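Local coordinates for protein putative phosphatase (Bacteroides thetaiotaomicron, PDB 3KYA) that is a putative phosphatase of unestablished function that binds zinc ions and joins an IPT/TIG-type domain to a six-bladed beta-propeller, at residues A[316-321]-A[377-382]; A[390-395]-A[405-410]. One frame throughout, in Å; residues are numbered along the deposited sequence.

Contact 1 of 2, residues A[316-321]-A[377-382]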
ATOM      1  N   PHE A 316       6.782 -21.656 -10.142  1.00 12.75           N
ATOM      2  CA  PHE A 316       5.448 -21.067 -10.323  1.00 12.84           C
ATOM      3  C   PHE A 316       5.514 -20.099 -11.491  1.00 12.77           C
ATOM      4  O   PHE A 316       6.189 -19.054 -11.418  1.00 12.76           O
ATOM      5  CB  PHE A 316       4.981 -20.369  -9.033  1.00 12.96           C
ATOM      6  CG  PHE A 316       5.110 -21.234  -7.817  1.00 12.14           C
ATOM      7  CD1 PHE A 316       4.202 -22.256  -7.572  1.00 12.97           C
ATOM      8  CD2 PHE A 316       6.152 -21.041  -6.916  1.00 13.29           C
ATOM      9  CE1 PHE A 316       4.340 -23.077  -6.479  1.00 12.09           C
ATOM     10  CE2 PHE A 316       6.281 -21.854  -5.798  1.00 13.92           C
ATOM     11  CZ  PHE A 316       5.374 -22.876  -5.578  1.00 12.77           C
ATOM     12  N   ILE A 317       4.841 -20.455 -12.585  1.00 12.47           N
ATOM     13  CA  ILE A 317       4.909 -19.668 -13.824  1.00 12.60           C
ATOM     14  C   ILE A 317       3.713 -18.718 -13.959  1.00 12.76           C
ATOM     15  O   ILE A 317       2.575 -19.105 -13.714  1.00 13.18           O
ATOM     16  CB  ILE A 317       5.009 -20.582 -15.061  1.00 12.78           C
ATOM     17  CG1 ILE A 317       6.179 -21.569 -14.901  1.00 11.72           C
ATOM     18  CG2 ILE A 317       5.161 -19.755 -16.345  1.00 11.53           C
ATOM     19  CD1 ILE A 317       6.261 -22.644 -16.006  1.00 11.63           C
ATOM     20  N   HIS A 318       4.006 -17.479 -14.340  1.00 12.49           N
ATOM     21  CA  HIS A 318       3.015 -16.435 -14.553  1.00 12.79           C
ATOM     22  C   HIS A 318       2.037 -16.890 -15.657  1.00 13.20           C
ATOM     23  O   HIS A 318       2.453 -17.571 -16.605  1.00 13.39           O
ATOM     24  CB  HIS A 318       3.748 -15.151 -14.951  1.00 12.30           C
ATOM     25  CG  HIS A 318       2.890 -13.933 -15.018  1.00 12.29           C
ATOM     26  ND1 HIS A 318       2.234 -13.539 -16.164  1.00 12.73           N
ATOM     27  CD2 HIS A 318       2.596 -13.004 -14.078  1.00 12.87           C
ATOM     28  CE1 HIS A 318       1.576 -12.417 -15.928  1.00 13.13           C
ATOM     29  NE2 HIS A 318       1.787 -12.065 -14.671  1.00 12.53           N
ATOM     30  N   PRO A 319       0.747 -16.521 -15.548  1.00 13.07           N
ATOM     31  CA  PRO A 319      -0.220 -16.957 -16.577  1.00 13.52           C
ATOM     32  C   PRO A 319       0.132 -16.592 -18.028  1.00 13.36           C
ATOM     33  O   PRO A 319      -0.273 -17.315 -18.949  1.00 12.49           O
ATOM     34  CB  PRO A 319      -1.538 -16.295 -16.142  1.00 13.92           C
ATOM     35  CG  PRO A 319      -1.359 -16.006 -14.664  1.00 13.89           C
ATOM     36  CD  PRO A 319       0.107 -15.730 -14.481  1.00 13.10           C
ATOM     37  N   THR A 320       0.866 -15.501 -18.237  1.00 12.89           N
ATOM     38  CA  THR A 320       1.294 -15.111 -19.580  1.00 13.01           C
ATOM     39  C   THR A 320       2.461 -15.973 -20.055  1.00 12.91           C
ATOM     40  O   THR A 320       2.799 -15.950 -21.231  1.00 13.17           O
ATOM     41  CB  THR A 320       1.766 -13.643 -19.643  1.00 13.36           C
ATOM     42  OG1 THR A 320       2.911 -13.485 -18.793  1.00 13.03           O
ATOM     43  CG2 THR A 320       0.653 -12.666 -19.219  1.00 13.81           C
ATOM     44  N   GLY A 321       3.090 -16.701 -19.130  1.00 12.96           N
ATOM     45  CA  GLY A 321       4.263 -17.524 -19.423  1.00 12.65           C
ATOM     46  C   GLY A 321       5.542 -16.703 -19.603  1.00 12.87           C
ATOM     47  O   GLY A 321       6.581 -17.247 -19.944  1.00 12.54           O
ATOM     48  N   GLY A 377       2.346 -21.344  -4.237  1.00 12.73           N
ATOM     49  CA  GLY A 377       1.966 -20.008  -4.646  1.00 12.87           C
ATOM     50  C   GLY A 377       1.104 -20.008  -5.890  1.00 12.81           C
ATOM     51  O   GLY A 377       1.171 -20.930  -6.695  1.00 13.19           O
ATOM     52  N   VAL A 378       0.317 -18.949  -6.046  1.00 13.04           N
ATOM     53  CA  VAL A 378      -0.567 -18.788  -7.185  1.00 13.97           C
ATOM     54  C   VAL A 378      -0.623 -17.338  -7.647  1.00 13.48           C
ATOM     55  O   VAL A 378      -0.443 -16.417  -6.855  1.00 13.32           O
ATOM     56  CB  VAL A 378      -2.003 -19.258  -6.833  1.00 14.16           C
ATOM     57  CG1 VAL A 378      -1.987 -20.734  -6.494  1.00 17.09           C
ATOM     58  CG2 VAL A 378      -2.582 -18.438  -5.675  1.00 15.97           C
ATOM     59  N   PHE A 379      -0.838 -17.141  -8.944  1.00 13.38           N
ATOM     60  CA  PHE A 379      -1.021 -15.799  -9.493  1.00 13.81           C
ATOM     61  C   PHE A 379      -2.510 -15.456  -9.538  1.00 14.49           C
ATOM     62  O   PHE A 379      -3.329 -16.282  -9.930  1.00 14.17           O
ATOM     63  CB  PHE A 379      -0.381 -15.672 -10.871  1.00 13.94           C
ATOM     64  CG  PHE A 379       1.105 -15.722 -10.836  1.00 14.12           C
ATOM     65  CD1 PHE A 379       1.844 -14.563 -10.616  1.00 13.71           C
ATOM     66  CD2 PHE A 379       1.780 -16.914 -11.011  1.00 13.78           C
ATOM     67  CE1 PHE A 379       3.222 -14.592 -10.566  1.00 14.81           C
ATOM     68  CE2 PHE A 379       3.172 -16.945 -10.969  1.00 13.85           C
ATOM     69  CZ  PHE A 379       3.890 -15.777 -10.741  1.00 14.84           C
ATOM     70  N   VAL A 380      -2.846 -14.240  -9.128  1.00 15.15           N
ATOM     71  CA  VAL A 380      -4.235 -13.793  -9.045  1.00 15.61           C
ATOM     72  C   VAL A 380      -4.415 -12.431  -9.685  1.00 17.11           C
ATOM     73  O   VAL A 380      -3.699 -11.487  -9.383  1.00 16.83           O
ATOM     74  CB  VAL A 380      -4.696 -13.723  -7.575  1.00 15.84           C
ATOM     75  CG1 VAL A 380      -6.104 -13.111  -7.451  1.00 14.68           C
ATOM     76  CG2 VAL A 380      -4.614 -15.114  -6.926  1.00 14.67           C
ATOM     77  N   LYS A 381      -5.404 -12.334 -10.562  1.00 18.80           N
ATOM     78  CA  LYS A 381      -5.681 -11.095 -11.253  1.00 20.19           C
ATOM     79  C   LYS A 381      -6.133 -10.009 -10.280  1.00 20.51           C
ATOM     80  O   LYS A 381      -6.929 -10.255  -9.374  1.00 20.54           O
ATOM     81  CB  LYS A 381      -6.716 -11.315 -12.363  1.00 20.77           C
ATOM     82  CG  LYS A 381      -7.078 -10.043 -13.125  1.00 23.54           C
ATOM     83  CD  LYS A 381      -7.694 -10.326 -14.508  1.00 26.91           C
ATOM     84  CE  LYS A 381      -6.619 -10.718 -15.537  1.00 27.72           C
ATOM     85  NZ  LYS A 381      -7.172 -10.855 -16.915  1.00 29.43           N
ATOM     86  N   ASN A 382      -5.536  -8.837 -10.444  1.00 21.01           N
ATOM     87  CA  ASN A 382      -5.873  -7.652  -9.688  1.00 21.78           C
ATOM     88  C   ASN A 382      -6.583  -6.696 -10.663  1.00 22.83           C
ATOM     89  O   ASN A 382      -5.937  -6.160 -11.564  1.00 22.94           O
ATOM     90  CB  ASN A 382      -4.621  -6.998  -9.111  1.00 21.59           C
ATOM     91  CG  ASN A 382      -4.945  -5.807  -8.225  1.00 21.60           C
ATOM     92  OD1 ASN A 382      -6.032  -5.237  -8.316  1.00 22.01           O
ATOM     93  ND2 ASN A 382      -4.006  -5.429  -7.363  1.00 19.36           N
TER
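F379 lays one face of its ring against H318, backbone and imidazole alike, with its edge toward the carbonyl of F316, and it takes the largest share of the buried surface. The CA of H318 sits over this face, 3.9 Å from the ring centroid, in a CH-pi contact. The H318 imidazole turns its edge toward the face of F379 in an edge-to-face pair with centroids 5.2 Å apart and planes at 67°. At the ring edge, F379 CE2 lies 3.7 Å from F316 O. P319 CD presses instead on F379 CB, at 3.6 Å, where the side chain leaves the backbone. At the start of both segments, F316 lays a ring face over the peptide nitrogen of G377, with F316 CE1 3.5 Å from G377 N.

H318 has its CG anti to the backbone N (chi1 -172°), which turns ND1 toward the type I turn that H318 opens; there the amide of T320 donates to it over 3.2 Å, and T320 OG1 lies 2.7 Å from H318 ND1. NE2 is held by E389, whose carboxylate would probably polarise the imidazole. The F379 ring also meets those of Y325, from strand 323-328, and F393, from strand 391-397.

No hydrogen bond crosses between the two segments. Adhesion therefore rests on aromatic and apolar contacts, while the polar atoms of the imidazole are served by bonds beside the interface.

Contact 2 of 2, residues A[390-395]-A[405-410]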
ATOM      1  N   GLU A 390      -1.068  -7.854 -15.091  1.00 22.53           N
ATOM      2  CA  GLU A 390      -2.402  -7.878 -14.474  1.00 21.41           C
ATOM      3  C   GLU A 390      -2.536  -8.722 -13.212  1.00 19.83           C
ATOM      4  O   GLU A 390      -3.640  -8.859 -12.689  1.00 19.74           O
ATOM      5  CB  GLU A 390      -3.412  -8.394 -15.499  1.00 21.55           C
ATOM      6  CG  GLU A 390      -3.523  -7.540 -16.757  1.00 23.44           C
ATOM      7  CD  GLU A 390      -4.582  -8.060 -17.721  1.00 25.27           C
ATOM      8  OE1 GLU A 390      -4.666  -9.286 -17.927  1.00 26.77           O
ATOM      9  OE2 GLU A 390      -5.325  -7.236 -18.286  1.00 29.46           O
ATOM     10  N   TYR A 391      -1.427  -9.250 -12.699  1.00 17.96           N
ATOM     11  CA  TYR A 391      -1.482 -10.161 -11.566  1.00 17.00           C
ATOM     12  C   TYR A 391      -0.581  -9.845 -10.388  1.00 16.27           C
ATOM     13  O   TYR A 391       0.485  -9.245 -10.532  1.00 16.81           O
ATOM     14  CB  TYR A 391      -1.085 -11.572 -12.029  1.00 16.75           C
ATOM     15  CG  TYR A 391      -1.953 -12.137 -13.102  1.00 16.41           C
ATOM     16  CD1 TYR A 391      -1.692 -11.871 -14.435  1.00 16.46           C
ATOM     17  CD2 TYR A 391      -3.035 -12.962 -12.791  1.00 17.04           C
ATOM     18  CE1 TYR A 391      -2.495 -12.381 -15.437  1.00 16.85           C
ATOM     19  CE2 TYR A 391      -3.848 -13.472 -13.789  1.00 18.09           C
ATOM     20  CZ  TYR A 391      -3.564 -13.179 -15.112  1.00 18.69           C
ATOM     21  OH  TYR A 391      -4.350 -13.674 -16.117  1.00 19.86           O
ATOM     22  N   ASP A 392      -1.050 -10.288  -9.220  1.00 15.35           N
ATOM     23  CA  ASP A 392      -0.269 -10.342  -7.994  1.00 14.63           C
ATOM     24  C   ASP A 392      -0.021 -11.825  -7.732  1.00 14.11           C
ATOM     25  O   ASP A 392      -0.619 -12.694  -8.381  1.00 14.06           O
ATOM     26  CB  ASP A 392      -1.000  -9.714  -6.811  1.00 14.53           C
ATOM     27  CG  ASP A 392      -1.075  -8.217  -6.907  1.00 14.97           C
ATOM     28  OD1 ASP A 392      -0.008  -7.591  -7.128  1.00 14.41           O
ATOM     29  OD2 ASP A 392      -2.183  -7.665  -6.731  1.00 14.34           O
ATOM     30  N   PHE A 393       0.855 -12.110  -6.776  1.00 13.58           N
ATOM     31  CA  PHE A 393       1.227 -13.472  -6.415  1.00 13.81           C
ATOM     32  C   PHE A 393       0.956 -13.678  -4.920  1.00 13.91           C
ATOM     33  O   PHE A 393       1.259 -12.800  -4.106  1.00 14.62           O
ATOM     34  CB  PHE A 393       2.701 -13.664  -6.747  1.00 13.66           C
ATOM     35  CG  PHE A 393       3.248 -15.032  -6.437  1.00 13.01           C
ATOM     36  CD1 PHE A 393       2.995 -16.107  -7.283  1.00 12.93           C
ATOM     37  CD2 PHE A 393       4.053 -15.232  -5.335  1.00 13.86           C
ATOM     38  CE1 PHE A 393       3.530 -17.383  -7.015  1.00 13.19           C
ATOM     39  CE2 PHE A 393       4.587 -16.502  -5.058  1.00 14.24           C
ATOM     40  CZ  PHE A 393       4.318 -17.573  -5.910  1.00 14.33           C
ATOM     41  N   TYR A 394       0.349 -14.808  -4.577  1.00 13.29           N
ATOM     42  CA  TYR A 394      -0.011 -15.149  -3.206  1.00 13.64           C
ATOM     43  C   TYR A 394       0.608 -16.496  -2.883  1.00 13.69           C
ATOM     44  O   TYR A 394       0.581 -17.383  -3.731  1.00 13.83           O
ATOM     45  CB  TYR A 394      -1.526 -15.247  -3.044  1.00 14.16           C
ATOM     46  CG  TYR A 394      -2.229 -13.919  -3.168  1.00 14.03           C
ATOM     47  CD1 TYR A 394      -2.471 -13.346  -4.410  1.00 14.97           C
ATOM     48  CD2 TYR A 394      -2.655 -13.238  -2.039  1.00 15.94           C
ATOM     49  CE1 TYR A 394      -3.134 -12.122  -4.520  1.00 15.28           C
ATOM     50  CE2 TYR A 394      -3.301 -12.021  -2.136  1.00 16.88           C
ATOM     51  CZ  TYR A 394      -3.530 -11.462  -3.368  1.00 15.97           C
ATOM     52  OH  TYR A 394      -4.175 -10.244  -3.435  1.00 16.61           O
ATOM     53  N   PHE A 395       1.180 -16.646  -1.690  1.00 13.65           N
ATOM     54  CA  PHE A 395       1.794 -17.923  -1.305  1.00 13.48           C
ATOM     55  C   PHE A 395       1.610 -18.209   0.173  1.00 13.65           C
ATOM     56  O   PHE A 395       1.439 -17.290   0.981  1.00 14.10           O
ATOM     57  CB  PHE A 395       3.284 -17.969  -1.685  1.00 13.87           C
ATOM     58  CG  PHE A 395       4.186 -17.132  -0.804  1.00 13.52           C
ATOM     59  CD1 PHE A 395       4.461 -15.790  -1.100  1.00 13.60           C
ATOM     60  CD2 PHE A 395       4.782 -17.695   0.316  1.00 14.24           C
ATOM     61  CE1 PHE A 395       5.306 -15.036  -0.278  1.00 15.51           C
ATOM     62  CE2 PHE A 395       5.626 -16.953   1.127  1.00 16.19           C
ATOM     63  CZ  PHE A 395       5.885 -15.612   0.824  1.00 14.57           C
ATOM     64  N   LYS A 405       1.255 -11.875   0.185  1.00 13.44           N
ATOM     65  CA  LYS A 405       1.032 -11.311  -1.135  1.00 13.45           C
ATOM     66  C   LYS A 405       2.325 -10.649  -1.613  1.00 13.94           C
ATOM     67  O   LYS A 405       3.015 -10.005  -0.822  1.00 13.62           O
ATOM     68  CB  LYS A 405      -0.080 -10.255  -1.082  1.00 13.85           C
ATOM     69  CG  LYS A 405      -0.364  -9.546  -2.405  1.00 14.40           C
ATOM     70  CD  LYS A 405      -1.396  -8.444  -2.209  1.00 16.44           C
ATOM     71  CE  LYS A 405      -1.491  -7.525  -3.396  1.00 17.81           C
ATOM     72  NZ  LYS A 405      -2.369  -6.337  -3.109  1.00 18.84           N
ATOM     73  N   VAL A 406       2.639 -10.830  -2.893  1.00 14.02           N
ATOM     74  CA  VAL A 406       3.825 -10.261  -3.523  1.00 13.82           C
ATOM     75  C   VAL A 406       3.407  -9.527  -4.794  1.00 14.00           C
ATOM     76  O   VAL A 406       2.883 -10.149  -5.734  1.00 13.04           O
ATOM     77  CB  VAL A 406       4.890 -11.350  -3.906  1.00 14.10           C
ATOM     78  CG1 VAL A 406       6.153 -10.691  -4.490  1.00 12.93           C
ATOM     79  CG2 VAL A 406       5.272 -12.228  -2.695  1.00 12.89           C
ATOM     80  N   THR A 407       3.620  -8.212  -4.830  1.00 14.31           N
ATOM     81  CA  THR A 407       3.322  -7.439  -6.021  1.00 14.87           C
ATOM     82  C   THR A 407       4.444  -7.678  -7.034  1.00 15.39           C
ATOM     83  O   THR A 407       5.520  -8.134  -6.663  1.00 16.47           O
ATOM     84  CB  THR A 407       3.183  -5.927  -5.725  1.00 14.95           C
ATOM     85  OG1 THR A 407       4.427  -5.402  -5.242  1.00 14.80           O
ATOM     86  CG2 THR A 407       2.075  -5.678  -4.705  1.00 14.28           C
ATOM     87  N   PRO A 408       4.203  -7.379  -8.315  1.00 15.73           N
ATOM     88  CA  PRO A 408       5.233  -7.573  -9.342  1.00 16.08           C
ATOM     89  C   PRO A 408       6.526  -6.802  -9.060  1.00 16.22           C
ATOM     90  O   PRO A 408       7.589  -7.239  -9.476  1.00 16.28           O
ATOM     91  CB  PRO A 408       4.572  -7.033 -10.606  1.00 16.45           C
ATOM     92  CG  PRO A 408       3.149  -7.227 -10.382  1.00 16.34           C
ATOM     93  CD  PRO A 408       2.917  -6.991  -8.914  1.00 15.64           C
ATOM     94  N   GLU A 409       6.410  -5.694  -8.334  1.00 16.39           N
ATOM     95  CA  GLU A 409       7.543  -4.842  -7.962  1.00 17.04           C
ATOM     96  C   GLU A 409       8.345  -5.407  -6.786  1.00 16.52           C
ATOM     97  O   GLU A 409       9.425  -4.899  -6.464  1.00 16.85           O
ATOM     98  CB  GLU A 409       7.055  -3.419  -7.608  1.00 17.44           C
ATOM     99  CG  GLU A 409       6.413  -2.618  -8.766  1.00 19.48           C
ATOM    100  CD  GLU A 409       5.034  -3.111  -9.223  1.00 24.31           C
ATOM    101  OE1 GLU A 409       4.377  -3.908  -8.497  1.00 23.32           O
ATOM    102  OE2 GLU A 409       4.599  -2.683 -10.331  1.00 27.43           O
ATOM    103  N   GLY A 410       7.816  -6.437  -6.130  1.00 15.99           N
ATOM    104  CA  GLY A 410       8.490  -7.082  -5.013  1.00 15.95           C
ATOM    105  C   GLY A 410       8.077  -6.638  -3.622  1.00 15.46           C
ATOM    106  O   GLY A 410       8.782  -6.916  -2.653  1.00 16.39           O
TER
HETATM  107  O   HOH W   1      -1.751  -4.602  -5.261  1.00 23.44           O
HETATM  108  O   HOH W   2      -4.943  -8.001  -2.042  1.00 36.07           O
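K405 runs its aliphatic chain alongside Y394, the two side chains pointing the same way from a non-hydrogen-bonded antiparallel pair. Its CG lies over a face of the tyrosine ring, 4.1 Å from the centroid and 25° off the normal, a CH-pi contact. With CG anti to the backbone N (chi1 178°) and the rest of the chain extended, the lysine reaches past the phenol, its CD 3.5 Å from Y394 OH, and carries the ammonium on toward D392. There the salt bridge is long, NZ to D392 OD2 3.9 Å, although K405 CE approaches the same oxygen more closely. One water takes a hydrogen bond from NZ and gives a weak one to OD2; a second, in the plane of the Y394 ring, links NZ to the hydroxyl. The carboxylate itself is held mainly from outside, OD1 by Y385 and OD2 by N382. Were Y394 an alanine, the methylenes of K405 would probably lose the ring they lie on, and the second water its hydroxyl partner.

V406 faces the opposite way, its CG2 meeting the ring edges of F393 and F395, with F395 CE1 at 3.7 Å. Its backbone pairs with F393 through two bonds, F393 N to V406 O at 3.0 Å and V406 N to F393 O at 2.7 Å. Pairing stops beyond V406, where P408 CG packs 3.3 Å from Y391 O and the chain enters a type I turn ending at G410.

The arrangement is that of a beta hairpin: strands 391-397 and 402-406 are the middle pair of a four-stranded antiparallel propeller blade.

In the fold
Contact 1 comes first along the chain and closes before contact 2 opens; their centres lie about 8 Å apart. Strand 374-381, which supplies the second half of contact 1, is the direct neighbour of strand 391-397 in one antiparallel sheet, joined to it by probable backbone bonds from V378 N to Y394 O and from V380 N to D392 O, each 2.8 Å long. Contact 2 continues inside that same sheet, pairing 391-397 with 402-406. Contact 1 instead reaches across to strand 313-317 of the preceding sheet. Together they show two levels of propeller construction: hydrogen-bonded strands within a blade, and side-chain packing between successive blades, both away from the known zinc sites.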